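Tubulin-specific chaperone, putative (Trypanosoma brucei, PDB 4B6M) probably binds alpha-tubulin and microtubule plus ends as tubulin-binding cofactor B, of which this chain is the CAP-Gly domain. Local coordinates at residues 23-28 / 56-61. Residues are numbered along the deposited sequence; the frame is centred on the assembly and turned at random.
Sequences VRFVGR and TRVFQC
Val58 lays its CG1 methyl over the middle of the Phe25 ring, a CH-pi contact in which the carbon stands 3.6 Å from the centroid and only 11° off the ring normal. With CG anti to the backbone N (chi1 171°), Phe25 presents that ring face to Val58. Beside this pair the Phe59 ring leans obliquely on 23-28: its CD2 lies 3.4 Å from Arg24 CB, and its CD1 reaches Phe25 CB at 4.0 Å. The buried Phe59 ring also meets Phe68 edge-to-face. Packing is looser beside the exposed Arg24, where a water bridges the two backbones, donating to Arg24 O at 3.0 Å and, in a weak bond, to Val58 O at 3.4 Å. Arg24 lays CB and CG across Phe59 at about a right angle; the chain then bends at chi2 (-50°) and its guanidinium leaves for a salt bridge with Glu41. Within 56-61, Arg57 NH1 donates a hydrogen bond to Phe59 O (2.8 Å) and another to Asp50 O, tying the chain around Phe59 to an earlier loop. On strand 19-26, Arg24 and Phe25 share Gly39 as their partner on strand 36-42. That classic beta bulge, packed against the irregular chain after strand 56-57, belongs to the SH3-like, glycine-rich CAP-Gly fold.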
loop_
_atom_site.group_PDB
_atom_site.type_symbol
_atom_site.label_atom_id
_atom_site.label_comp_id
_atom_site.label_asym_id
_atom_site.label_seq_id
_atom_site.Cartn_x
_atom_site.Cartn_y
_atom_site.Cartn_z
ATOM N N VAL A 23 5.200 -2.406 -0.309
ATOM C CA VAL A 23 4.140 -3.106 -1.040
ATOM C C VAL A 23 3.878 -4.488 -0.427
ATOM O O VAL A 23 4.769 -5.343 -0.364
ATOM C CB VAL A 23 4.501 -3.269 -2.528
ATOM C CG1 VAL A 23 3.445 -4.072 -3.282
ATOM C CG2 VAL A 23 4.682 -1.879 -3.162
ATOM N N ARG A 24 2.635 -4.700 0.004
ATOM C CA ARG A 24 2.229 -5.968 0.612
ATOM C C ARG A 24 1.339 -6.840 -0.279
ATOM O O ARG A 24 1.163 -8.020 -0.011
ATOM C CB ARG A 24 1.478 -5.680 1.897
ATOM C CG ARG A 24 2.285 -4.987 2.968
ATOM C CD ARG A 24 3.607 -5.679 3.212
ATOM N NE ARG A 24 4.233 -5.128 4.406
ATOM C CZ ARG A 24 5.539 -5.186 4.668
ATOM N NH1 ARG A 24 6.379 -5.774 3.821
ATOM N NH2 ARG A 24 6.003 -4.652 5.784
ATOM N N PHE A 25 0.801 -6.271 -1.351
ATOM C CA PHE A 25 -0.174 -6.947 -2.194
ATOM C C PHE A 25 -0.200 -6.250 -3.545
ATOM O O PHE A 25 -0.120 -5.040 -3.598
ATOM C CB PHE A 25 -1.570 -6.858 -1.560
ATOM C CG PHE A 25 -2.677 -7.339 -2.453
ATOM C CD1 PHE A 25 -2.933 -8.698 -2.591
ATOM C CD2 PHE A 25 -3.462 -6.432 -3.171
ATOM C CE1 PHE A 25 -3.949 -9.152 -3.426
ATOM C CE2 PHE A 25 -4.472 -6.874 -4.010
ATOM C CZ PHE A 25 -4.720 -8.243 -4.137
ATOM N N VAL A 26 -0.311 -7.034 -4.612
ATOM C CA VAL A 26 -0.601 -6.530 -5.956
ATOM C C VAL A 26 -1.592 -7.472 -6.635
ATOM O O VAL A 26 -1.342 -8.679 -6.749
ATOM C CB VAL A 26 0.680 -6.433 -6.833
ATOM C CG1 VAL A 26 0.346 -5.838 -8.195
ATOM C CG2 VAL A 26 1.776 -5.650 -6.131
ATOM N N GLY A 27 -2.716 -6.945 -7.079
ATOM C CA GLY A 27 -3.727 -7.788 -7.707
ATOM C C GLY A 27 -5.078 -7.146 -7.822
ATOM O O GLY A 27 -5.257 -5.974 -7.487
ATOM N N ARG A 28 -6.041 -7.930 -8.297
ATOM C CA ARG A 28 -7.405 -7.467 -8.466
ATOM C C ARG A 28 -8.132 -7.647 -7.146
ATOM O O ARG A 28 -7.806 -8.564 -6.389
ATOM C CB ARG A 28 -8.108 -8.304 -9.532
ATOM C CG ARG A 28 -7.379 -8.357 -10.854
ATOM C CD ARG A 28 -8.021 -9.347 -11.829
ATOM N NE ARG A 28 -7.759 -8.947 -13.212
ATOM C CZ ARG A 28 -8.429 -7.989 -13.851
ATOM N NH1 ARG A 28 -9.419 -7.347 -13.240
ATOM N NH2 ARG A 28 -8.124 -7.679 -15.105
ATOM N N THR A 56 -13.071 -7.903 5.118
ATOM C CA THR A 56 -12.316 -9.062 4.644
ATOM C C THR A 56 -10.837 -8.731 4.458
ATOM O O THR A 56 -10.489 -7.795 3.734
ATOM C CB THR A 56 -12.940 -9.654 3.356
ATOM O OG1 THR A 56 -14.311 -10.027 3.620
ATOM C CG2 THR A 56 -12.152 -10.842 2.884
ATOM N N ARG A 57 -9.970 -9.477 5.133
ATOM C CA ARG A 57 -8.536 -9.180 5.095
ATOM C C ARG A 57 -7.972 -9.545 3.731
ATOM O O ARG A 57 -8.321 -10.588 3.157
ATOM C CB ARG A 57 -7.759 -9.867 6.222
ATOM C CG ARG A 57 -6.294 -9.455 6.248
ATOM C CD ARG A 57 -5.688 -9.474 7.630
ATOM N NE ARG A 57 -6.355 -8.576 8.587
ATOM C CZ ARG A 57 -6.137 -7.265 8.668
ATOM N NH1 ARG A 57 -5.266 -6.669 7.848
ATOM N NH2 ARG A 57 -6.781 -6.545 9.579
ATOM N N VAL A 58 -7.132 -8.662 3.207
ATOM C CA VAL A 58 -6.389 -8.949 1.985
ATOM C C VAL A 58 -4.925 -9.167 2.322
ATOM O O VAL A 58 -4.317 -10.145 1.860
ATOM C CB VAL A 58 -6.566 -7.852 0.905
ATOM C CG1 VAL A 58 -5.724 -8.196 -0.331
ATOM C CG2 VAL A 58 -8.023 -7.736 0.501
ATOM N N PHE A 59 -4.353 -8.269 3.114
ATOM C CA PHE A 59 -2.994 -8.414 3.620
ATOM C C PHE A 59 -2.915 -8.062 5.091
ATOM O O PHE A 59 -3.699 -7.233 5.603
ATOM C CB PHE A 59 -1.974 -7.614 2.768
ATOM C CG PHE A 59 -2.148 -6.114 2.817
ATOM C CD1 PHE A 59 -3.004 -5.492 1.926
ATOM C CD2 PHE A 59 -1.404 -5.335 3.716
ATOM C CE1 PHE A 59 -3.171 -4.105 1.943
ATOM C CE2 PHE A 59 -1.557 -3.937 3.740
ATOM C CZ PHE A 59 -2.437 -3.338 2.845
ATOM N N GLN A 60 -1.979 -8.707 5.790
ATOM C CA GLN A 60 -1.739 -8.456 7.202
ATOM C C GLN A 60 -1.281 -7.018 7.373
ATOM O O GLN A 60 -0.372 -6.582 6.670
ATOM C CB GLN A 60 -0.668 -9.414 7.717
ATOM C CG GLN A 60 -0.478 -9.411 9.223
ATOM C CD GLN A 60 0.498 -10.478 9.666
ATOM O OE1 GLN A 60 1.623 -10.548 9.169
ATOM N NE2 GLN A 60 0.071 -11.322 10.600
ATOM N N CYS A 61 -1.909 -6.304 8.298
ATOM C CA CYS A 61 -1.611 -4.905 8.543
ATOM C C CYS A 61 -2.379 -4.390 9.743
ATOM O O CYS A 61 -3.471 -4.875 10.052
ATOM C CB CYS A 61 -1.982 -4.073 7.310
ATOM S SG CYS A 61 -1.431 -2.354 7.329
HETATM O O HOH W 1 -1.172 -9.804 0.666
#